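Local coordinates for protein histone deacetylase complex subunit SAP18 (Mus musculus, PDB 4A6Q) that acts as a SIN3-associated transcriptional corepressor that enhances SIN3-HDAC1 repression, and serves as an auxiliary component of the splicing-dependent exon junction complex, at residues A[16-20]-A[121-125]; A[40-46]-A[132-136]; A[69-74]-A[86-90]. All coordinates share one frame; numbering follows the deposited sequence.

Interaction 1: A[16-20]-A[121-125]; sequences PEKPI and TLQSQ
Glu17 and Gln123 reach each other through matching torsions: in both, CG sits between the backbone N and the carbonyl carbon (chi1 71° and 65°), and beyond it each chain runs extended. The carboxylate and the carboxamide thus arrive at one spot from different directions, their planes 56° apart. Glu17 OE1 is gripped by two donors. Its syn lone pair, on the side of the other oxygen, takes the hydroxyl Thr121 OG1 at 2.7 Å; its anti lone pair takes Gln123 NE2 at 2.9 Å. The other N-H of Gln123 goes to a backbone oxygen, NE2 to Lys18 O at 3.0 Å, nearly straight and approaching from outside the plane of that carbonyl. Both acceptors lie close to the amide plane of Gln123, as two in-plane N-H groups require, and they belong to consecutive residues. A water donates to Lys18 O and to Gln123 OE1, the latter at 2.9 Å, and with oxygen and nitrogen both engaged the amide has little reason to flip. With a leucine in place of Gln123, Lys18 O would probably lose its protein donor and Glu17 OE1 one of its two, so the Glu17 carboxylate could turn more freely. The two segments are also tied to 62-64: Ile20 N bonds to Asp63 OD2, and the backbone of Gln123 pairs with that of Met62. A second water links Glu17 OE2 to Thr121 N. The receiving loop is braced by its own side chains, Ser124 OG donating to Thr121 O at 2.8 Å. Ser124 N in turn bonds to Thr121 OG1 at 3.0 Å, an ST motif opening the short 3-10 turn at 123-124, in the loop before the last strand, as in ubiquitin, whose fold this domain resembles.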
loop_
_atom_site.group_PDB
_atom_site.type_symbol
_atom_site.label_atom_id
_atom_site.label_comp_id
_atom_site.label_asym_id
_atom_site.label_seq_id
_atom_site.Cartn_x
_atom_site.Cartn_y
_atom_site.Cartn_z
ATOM N N PRO A 16 -3.201 17.448 -10.392
ATOM C CA PRO A 16 -3.764 16.089 -10.323
ATOM C C PRO A 16 -2.698 15.023 -10.618
ATOM O O PRO A 16 -1.761 15.287 -11.386
ATOM C CB PRO A 16 -4.818 16.090 -11.439
ATOM C CG PRO A 16 -5.223 17.526 -11.584
ATOM C CD PRO A 16 -3.988 18.343 -11.264
ATOM N N GLU A 17 -2.818 13.842 -10.012
ATOM C CA GLU A 17 -1.844 12.798 -10.303
ATOM C C GLU A 17 -1.973 12.355 -11.766
ATOM O O GLU A 17 -3.040 12.476 -12.391
ATOM C CB GLU A 17 -1.950 11.600 -9.333
ATOM C CG GLU A 17 -3.161 10.748 -9.520
ATOM C CD GLU A 17 -3.193 9.476 -8.619
ATOM O OE1 GLU A 17 -2.317 8.590 -8.749
ATOM O OE2 GLU A 17 -4.152 9.340 -7.824
ATOM N N LYS A 18 -0.867 11.855 -12.301
ATOM C CA LYS A 18 -0.770 11.506 -13.706
ATOM C C LYS A 18 -0.341 10.061 -13.826
ATOM O O LYS A 18 0.329 9.522 -12.946
ATOM C CB LYS A 18 0.287 12.407 -14.366
ATOM C CG LYS A 18 -0.024 13.905 -14.260
ATOM C CD LYS A 18 1.116 14.754 -14.799
ATOM C CE LYS A 18 0.937 16.234 -14.442
ATOM N NZ LYS A 18 -0.318 16.828 -14.987
ATOM N N PRO A 19 -0.738 9.400 -14.920
ATOM C CA PRO A 19 -0.253 8.036 -15.108
ATOM C C PRO A 19 1.238 8.006 -15.385
ATOM O O PRO A 19 1.777 8.977 -15.881
ATOM C CB PRO A 19 -0.992 7.563 -16.363
ATOM C CG PRO A 19 -2.153 8.501 -16.506
ATOM C CD PRO A 19 -1.687 9.808 -15.965
ATOM N N ILE A 20 1.864 6.883 -15.074
ATOM C CA ILE A 20 3.282 6.634 -15.388
ATOM C C ILE A 20 3.410 6.056 -16.791
ATOM O O ILE A 20 2.590 5.243 -17.212
ATOM C CB ILE A 20 3.843 5.589 -14.390
ATOM C CG1 ILE A 20 3.768 6.106 -12.932
ATOM C CG2 ILE A 20 5.284 5.162 -14.750
ATOM C CD1 ILE A 20 4.737 7.211 -12.612
ATOM N N THR A 121 -3.804 4.708 -5.824
ATOM C CA THR A 121 -2.469 4.339 -6.263
ATOM C C THR A 121 -1.429 4.496 -5.188
ATOM O O THR A 121 -1.592 5.246 -4.207
ATOM C CB THR A 121 -2.002 5.260 -7.406
ATOM O OG1 THR A 121 -1.983 6.596 -6.942
ATOM C CG2 THR A 121 -2.923 5.151 -8.621
ATOM N N LEU A 122 -0.325 3.774 -5.365
ATOM C CA LEU A 122 0.815 3.973 -4.474
ATOM C C LEU A 122 1.243 5.440 -4.400
ATOM O O LEU A 122 1.461 5.988 -3.297
ATOM C CB LEU A 122 1.991 3.095 -4.901
ATOM C CG LEU A 122 1.768 1.579 -4.860
ATOM C CD1 LEU A 122 2.972 0.896 -5.494
ATOM C CD2 LEU A 122 1.550 1.025 -3.462
ATOM N N GLN A 123 1.350 6.100 -5.539
ATOM C CA GLN A 123 1.805 7.496 -5.517
ATOM C C GLN A 123 0.858 8.456 -4.778
ATOM O O GLN A 123 1.320 9.403 -4.116
ATOM C CB GLN A 123 2.142 7.988 -6.926
ATOM C CG GLN A 123 0.926 8.045 -7.841
ATOM C CD GLN A 123 1.251 8.326 -9.275
ATOM O OE1 GLN A 123 2.431 8.441 -9.650
ATOM N NE2 GLN A 123 0.211 8.424 -10.104
ATOM N N SER A 124 -0.443 8.184 -4.845
ATOM C CA SER A 124 -1.415 9.034 -4.163
ATOM C C SER A 124 -1.207 8.987 -2.652
ATOM O O SER A 124 -1.584 9.916 -1.932
ATOM C CB SER A 124 -2.861 8.660 -4.512
ATOM O OG SER A 124 -3.259 7.422 -3.944
ATOM N N GLN A 125 -0.611 7.886 -2.184
ATOM C CA GLN A 125 -0.443 7.707 -0.734
ATOM C C GLN A 125 0.991 8.003 -0.286
ATOM O O GLN A 125 1.373 7.668 0.831
ATOM C CB GLN A 125 -0.855 6.291 -0.331
ATOM C CG GLN A 125 -2.243 5.928 -0.776
ATOM C CD GLN A 125 -3.267 6.855 -0.190
ATOM O OE1 GLN A 125 -3.375 6.953 1.050
ATOM N NE2 GLN A 125 -4.018 7.567 -1.047
HETATM O O HOH W 1 -5.372 7.410 -6.710
HETATM O O HOH W 2 2.770 10.322 -11.827
#

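Interaction 2: A[40-46]-A[132-136]; sequences HHRMDEF and YLDIA
Asp134 is the residue most enclosed by this contact, its carboxylate taking three N-H groups from His40 and His41. OD2 accepts two of them. His40 ND1 comes to its anti lone pair at 2.8 Å, with the oxygen almost exactly in the plane of the imidazole, and the backbone N of His41 meets OD2 at 3.0 Å from the syn side, somewhat out of the carboxylate plane. OD1 uses its syn lone pair for His41 ND1, a short bond of 2.5 Å that is close to straight at 172°. The carboxylate is brought into this position by a CG anti to the backbone N of Asp134 (chi1 -161°), and three donors on two oxygens fix its rotation.

His40, next in buried surface, runs past Asp134 the other way, ring and carboxylate planes 48° apart. Its ring takes the methyl of Ala136 over one face, a CH-pi contact with CB 4.1 Å from the centroid, while NE2 bonds to Asn88 OD1 on the adjacent strand. With both ring nitrogens apparently donating, His40 is probably charged, which would suit a carboxylate partner. In this ubiquitin-like (beta-grasp) domain, strand 132-138 runs in the middle of the mixed sheet, between 28-35 and 86-94. Leu133 and Ile135 face Phe89 on the side of helix 66-76, whereas Tyr132, Asp134 and Ala136 turn to the other face, where the loop 40-46 lies across the sheet.

Phe46 completes the contact at the far end of segment 40-46. Its CE1 packs on Tyr132 CD2 at 3.6 Å, yet the rings, though near parallel, are slid so far apart (centroids 5.5 Å) that they barely overlap. Phe33 meets both of these rings edge-to-face.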
loop_
_atom_site.group_PDB
_atom_site.type_symbol
_atom_site.label_atom_id
_atom_site.label_comp_id
_atom_site.label_asym_id
_atom_site.label_seq_id
_atom_site.Cartn_x
_atom_site.Cartn_y
_atom_site.Cartn_z
ATOM N N HIS A 40 -3.168 -6.188 10.753
ATOM C CA HIS A 40 -1.850 -5.970 10.177
ATOM C C HIS A 40 -0.755 -6.591 11.025
ATOM O O HIS A 40 -0.919 -6.830 12.228
ATOM C CB HIS A 40 -1.597 -4.481 9.925
ATOM C CG HIS A 40 -2.376 -3.966 8.769
ATOM N ND1 HIS A 40 -2.077 -4.322 7.473
ATOM C CD2 HIS A 40 -3.506 -3.215 8.696
ATOM C CE1 HIS A 40 -2.951 -3.784 6.652
ATOM N NE2 HIS A 40 -3.848 -3.130 7.369
ATOM N N HIS A 41 0.377 -6.858 10.401
ATOM C CA HIS A 41 1.563 -7.176 11.147
ATOM C C HIS A 41 1.840 -6.060 12.163
ATOM O O HIS A 41 1.589 -4.880 11.899
ATOM C CB HIS A 41 2.792 -7.316 10.225
ATOM C CG HIS A 41 2.835 -8.594 9.441
ATOM N ND1 HIS A 41 2.565 -8.650 8.092
ATOM C CD2 HIS A 41 3.173 -9.854 9.813
ATOM C CE1 HIS A 41 2.709 -9.899 7.671
ATOM N NE2 HIS A 41 3.049 -10.649 8.698
ATOM N N ARG A 42 2.348 -6.456 13.316
ATOM C CA ARG A 42 2.759 -5.490 14.322
ATOM C C ARG A 42 4.122 -4.907 13.960
ATOM O O ARG A 42 4.908 -5.549 13.266
ATOM C CB ARG A 42 2.823 -6.169 15.678
ATOM C CG ARG A 42 1.457 -6.628 16.144
ATOM C CD ARG A 42 1.540 -7.232 17.529
ATOM N NE ARG A 42 2.723 -8.071 17.567
ATOM C CZ ARG A 42 2.808 -9.267 16.999
ATOM N NH1 ARG A 42 1.752 -9.809 16.405
ATOM N NH2 ARG A 42 3.940 -9.931 17.056
HETATM N N MSE A 43 4.414 -3.701 14.445
HETATM C CA MSE A 43 5.700 -3.067 14.093
HETATM C C MSE A 43 6.898 -3.778 14.715
HETATM O O MSE A 43 8.012 -3.701 14.178
HETATM C CB MSE A 43 5.677 -1.573 14.410
HETATM C CG MSE A 43 4.653 -0.798 13.603
HETATM SE SE MSE A 43 5.091 -1.013 11.752
HETATM C CE MSE A 43 3.852 -2.429 11.309
ATOM N N ASP A 44 6.672 -4.519 15.806
ATOM C CA ASP A 44 7.740 -5.353 16.350
ATOM C C ASP A 44 8.188 -6.449 15.378
ATOM O O ASP A 44 9.285 -6.985 15.502
ATOM C CB ASP A 44 7.381 -5.918 17.747
ATOM C CG ASP A 44 6.020 -6.603 17.777
ATOM O OD1 ASP A 44 5.003 -5.890 17.914
ATOM O OD2 ASP A 44 5.963 -7.848 17.694
ATOM N N GLU A 45 7.354 -6.770 14.393
ATOM C CA GLU A 45 7.715 -7.778 13.405
ATOM C C GLU A 45 8.610 -7.178 12.312
ATOM O O GLU A 45 9.096 -7.902 11.453
ATOM C CB GLU A 45 6.465 -8.431 12.777
ATOM C CG GLU A 45 5.561 -9.213 13.763
ATOM C CD GLU A 45 4.374 -9.901 13.099
ATOM O OE1 GLU A 45 4.576 -10.989 12.517
ATOM O OE2 GLU A 45 3.247 -9.354 13.148
ATOM N N PHE A 46 8.801 -5.858 12.341
ATOM C CA PHE A 46 9.689 -5.171 11.391
ATOM C C PHE A 46 10.921 -4.549 12.074
ATOM O O PHE A 46 11.676 -3.776 11.461
ATOM C CB PHE A 46 8.906 -4.101 10.596
ATOM C CG PHE A 46 7.945 -4.676 9.605
ATOM C CD1 PHE A 46 8.363 -4.980 8.318
ATOM C CD2 PHE A 46 6.611 -4.920 9.943
ATOM C CE1 PHE A 46 7.514 -5.510 7.404
ATOM C CE2 PHE A 46 5.765 -5.458 9.023
ATOM C CZ PHE A 46 6.203 -5.760 7.758
ATOM N N TYR A 132 7.422 -0.865 2.761
ATOM C CA TYR A 132 6.767 -2.167 2.530
ATOM C C TYR A 132 5.264 -1.996 2.437
ATOM O O TYR A 132 4.702 -1.004 2.951
ATOM C CB TYR A 132 7.081 -3.154 3.660
ATOM C CG TYR A 132 8.550 -3.217 4.026
ATOM C CD1 TYR A 132 9.488 -3.550 3.079
ATOM C CD2 TYR A 132 8.969 -2.979 5.320
ATOM C CE1 TYR A 132 10.848 -3.617 3.397
ATOM C CE2 TYR A 132 10.308 -3.044 5.643
ATOM C CZ TYR A 132 11.236 -3.378 4.681
ATOM O OH TYR A 132 12.594 -3.449 4.989
ATOM N N LEU A 133 4.604 -2.930 1.754
ATOM C CA LEU A 133 3.133 -2.945 1.753
ATOM C C LEU A 133 2.633 -4.108 2.582
ATOM O O LEU A 133 3.139 -5.219 2.462
ATOM C CB LEU A 133 2.648 -3.104 0.315
ATOM C CG LEU A 133 1.196 -2.754 0.036
ATOM C CD1 LEU A 133 0.936 -1.239 0.231
ATOM C CD2 LEU A 133 0.914 -3.153 -1.424
ATOM N N ASP A 134 1.661 -3.858 3.467
ATOM C CA ASP A 134 1.142 -4.935 4.321
ATOM C C ASP A 134 -0.328 -5.100 3.997
ATOM O O ASP A 134 -1.072 -4.120 3.980
ATOM C CB ASP A 134 1.295 -4.549 5.803
ATOM C CG ASP A 134 1.229 -5.739 6.722
ATOM O OD1 ASP A 134 2.097 -6.612 6.633
ATOM O OD2 ASP A 134 0.337 -5.803 7.593
ATOM N N ILE A 135 -0.765 -6.318 3.732
ATOM C CA ILE A 135 -2.172 -6.541 3.390
ATOM C C ILE A 135 -2.774 -7.544 4.354
ATOM O O ILE A 135 -2.337 -8.683 4.421
ATOM C CB ILE A 135 -2.332 -7.070 1.949
ATOM C CG1 ILE A 135 -1.546 -6.205 0.970
ATOM C CG2 ILE A 135 -3.826 -7.168 1.590
ATOM C CD1 ILE A 135 -1.595 -6.768 -0.455
ATOM N N ALA A 136 -3.777 -7.114 5.111
ATOM C CA ALA A 136 -4.477 -8.006 6.009
ATOM C C ALA A 136 -5.691 -8.545 5.247
ATOM O O ALA A 136 -6.556 -7.765 4.825
ATOM C CB ALA A 136 -4.924 -7.253 7.264
#

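Interaction 3: A[69-74]-A[86-90]; sequences LTSLVK and HFNFA
Thr70 packs its methyl between two phenylalanines of the strand and touches each in a different way. CG2 lies over one face of the Phe87 ring, 4.2 Å from its centroid and displaced toward the rim, a CH-pi contact. The same methyl meets the edge of Phe89, in the plane of that ring, at 3.4 Å from CZ. A first torsion near +60° (chi1 68°) puts CG2 there, anti to the carbonyl carbon, and turns OG1 back to bond with Lys67 O one turn earlier. The hydroxyl is therefore satisfied within its own helix. On either side of Thr70 the helix adds further carbon. Leu69 CB reaches the edge of Phe89 at 4.1 Å from CE2, and Val73 CG1 comes to the edge of Phe87. Lys74 stretches its extended chain past the same ring, with CE 3.7 Å from Phe87 CZ.

The segment axes pass 10.8 Å apart at 121°, so the helix crosses the strand steeply, nearer to perpendicular than to antiparallel. The two rings are held by the sheet: strand 86-94 pairs antiparallel with 132-138 and 101-110, and Phe89 also packs on Leu133 and Ile135, Phe87 on Thr109. Val73 leans on Leu56 as well, so the helix reaches toward the far strand 56-60. This is the beta-grasp arrangement of ubiquitin-like domains, a sheet curled round one principal helix. No hydrogen bond crosses between the two segments; the join depends on methyl, methylene and ring surfaces, which suggests that close packing and the burial of apolar surface, more than directed polar bonds, join helix and strand.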
loop_
_atom_site.group_PDB
_atom_site.type_symbol
_atom_site.label_atom_id
_atom_site.label_comp_id
_atom_site.label_asym_id
_atom_site.label_seq_id
_atom_site.Cartn_x
_atom_site.Cartn_y
_atom_site.Cartn_z
ATOM N N LEU A 69 -2.979 -4.707 -7.517
ATOM C CA LEU A 69 -2.185 -5.496 -6.599
ATOM C C LEU A 69 -2.931 -6.683 -6.024
ATOM O O LEU A 69 -2.354 -7.743 -5.849
ATOM C CB LEU A 69 -1.617 -4.601 -5.490
ATOM C CG LEU A 69 -0.699 -3.499 -6.063
ATOM C CD1 LEU A 69 -0.334 -2.515 -4.961
ATOM C CD2 LEU A 69 0.590 -4.121 -6.672
ATOM N N THR A 70 -4.218 -6.531 -5.742
ATOM C CA THR A 70 -4.921 -7.693 -5.202
ATOM C C THR A 70 -5.059 -8.803 -6.240
ATOM O O THR A 70 -5.071 -9.970 -5.890
ATOM C CB THR A 70 -6.315 -7.383 -4.662
ATOM O OG1 THR A 70 -7.167 -7.041 -5.742
ATOM C CG2 THR A 70 -6.281 -6.266 -3.632
ATOM N N SER A 71 -5.119 -8.450 -7.518
ATOM C CA SER A 71 -5.136 -9.460 -8.569
ATOM C C SER A 71 -3.904 -10.361 -8.499
ATOM O O SER A 71 -4.012 -11.581 -8.668
ATOM C CB SER A 71 -5.236 -8.813 -9.947
ATOM O OG SER A 71 -5.480 -9.806 -10.929
ATOM N N LEU A 72 -2.740 -9.775 -8.224
ATOM C CA LEU A 72 -1.521 -10.572 -8.094
ATOM C C LEU A 72 -1.522 -11.442 -6.835
ATOM O O LEU A 72 -1.031 -12.572 -6.842
ATOM C CB LEU A 72 -0.284 -9.667 -8.125
ATOM C CG LEU A 72 -0.141 -8.933 -9.467
ATOM C CD1 LEU A 72 0.891 -7.819 -9.385
ATOM C CD2 LEU A 72 0.231 -9.890 -10.560
ATOM N N VAL A 73 -2.035 -10.897 -5.732
ATOM C CA VAL A 73 -2.127 -11.665 -4.503
ATOM C C VAL A 73 -3.032 -12.882 -4.723
ATOM O O VAL A 73 -2.727 -13.992 -4.269
ATOM C CB VAL A 73 -2.635 -10.769 -3.356
ATOM C CG1 VAL A 73 -2.902 -11.581 -2.059
ATOM C CG2 VAL A 73 -1.627 -9.671 -3.073
ATOM N N LYS A 74 -4.118 -12.695 -5.463
ATOM C CA LYS A 74 -5.037 -13.813 -5.722
ATOM C C LYS A 74 -4.427 -14.968 -6.528
ATOM O O LYS A 74 -4.857 -16.120 -6.381
ATOM C CB LYS A 74 -6.294 -13.308 -6.405
ATOM C CG LYS A 74 -7.191 -12.525 -5.508
ATOM C CD LYS A 74 -8.113 -11.675 -6.342
ATOM C CE LYS A 74 -8.890 -10.751 -5.489
ATOM N NZ LYS A 74 -9.760 -9.891 -6.341
ATOM N N HIS A 86 -11.932 -9.595 1.919
ATOM C CA HIS A 86 -11.565 -8.210 2.170
ATOM C C HIS A 86 -10.053 -8.068 2.270
ATOM O O HIS A 86 -9.380 -8.858 2.921
ATOM C CB HIS A 86 -12.214 -7.790 3.493
ATOM C CG HIS A 86 -12.093 -6.337 3.822
ATOM N ND1 HIS A 86 -11.060 -5.816 4.574
ATOM C CD2 HIS A 86 -12.942 -5.303 3.593
ATOM C CE1 HIS A 86 -11.248 -4.516 4.740
ATOM N NE2 HIS A 86 -12.391 -4.185 4.169
ATOM N N PHE A 87 -9.530 -7.089 1.542
ATOM C CA PHE A 87 -8.096 -6.797 1.571
ATOM C C PHE A 87 -7.838 -5.426 2.150
ATOM O O PHE A 87 -8.237 -4.419 1.561
ATOM C CB PHE A 87 -7.568 -6.822 0.137
ATOM C CG PHE A 87 -7.730 -8.145 -0.557
ATOM C CD1 PHE A 87 -8.957 -8.493 -1.147
ATOM C CD2 PHE A 87 -6.660 -9.034 -0.646
ATOM C CE1 PHE A 87 -9.095 -9.716 -1.817
ATOM C CE2 PHE A 87 -6.795 -10.244 -1.308
ATOM C CZ PHE A 87 -8.023 -10.594 -1.885
ATOM N N ASN A 88 -7.194 -5.362 3.316
ATOM C CA ASN A 88 -6.934 -4.091 3.962
ATOM C C ASN A 88 -5.471 -3.731 3.804
ATOM O O ASN A 88 -4.603 -4.454 4.264
ATOM C CB ASN A 88 -7.252 -4.211 5.456
ATOM C CG ASN A 88 -7.322 -2.872 6.153
ATOM O OD1 ASN A 88 -6.312 -2.202 6.378
ATOM N ND2 ASN A 88 -8.525 -2.501 6.560
ATOM N N PHE A 89 -5.204 -2.632 3.106
ATOM C CA PHE A 89 -3.810 -2.253 2.784
ATOM C C PHE A 89 -3.252 -1.206 3.748
ATOM O O PHE A 89 -3.947 -0.223 4.087
ATOM C CB PHE A 89 -3.748 -1.608 1.395
ATOM C CG PHE A 89 -3.892 -2.554 0.239
ATOM C CD1 PHE A 89 -5.130 -3.080 -0.106
ATOM C CD2 PHE A 89 -2.774 -2.876 -0.543
ATOM C CE1 PHE A 89 -5.266 -3.927 -1.225
ATOM C CE2 PHE A 89 -2.919 -3.721 -1.664
ATOM C CZ PHE A 89 -4.151 -4.239 -1.980
ATOM N N ALA A 90 -1.974 -1.356 4.088
ATOM C CA ALA A 90 -1.263 -0.373 4.883
ATOM C C ALA A 90 0.153 -0.236 4.346
ATOM O O ALA A 90 0.698 -1.208 3.835
ATOM C CB ALA A 90 -1.208 -0.797 6.339
#

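Interactions 2 and 3 lie 14 Å apart between centres and sit on opposite faces of the same sheet, one on strand 132-138, the other on its neighbour 86-94. They meet directly: Asp134 N to Ala90 O, at 2.8 Å, is a probable hydrogen bond, while Ile135 CD1 packs against Phe89 CE2 at 3.5 Å. Interaction 1 is a surface contact about 23 Å from interaction 2, centre to centre, across the middle of the chain. It touches interaction 3 where Leu122 CD2 meets Leu69 CD1 at 4.3 Å. Segments 121-125 and 132-136 fall in a region implicated, by similarity, in splicing regulation.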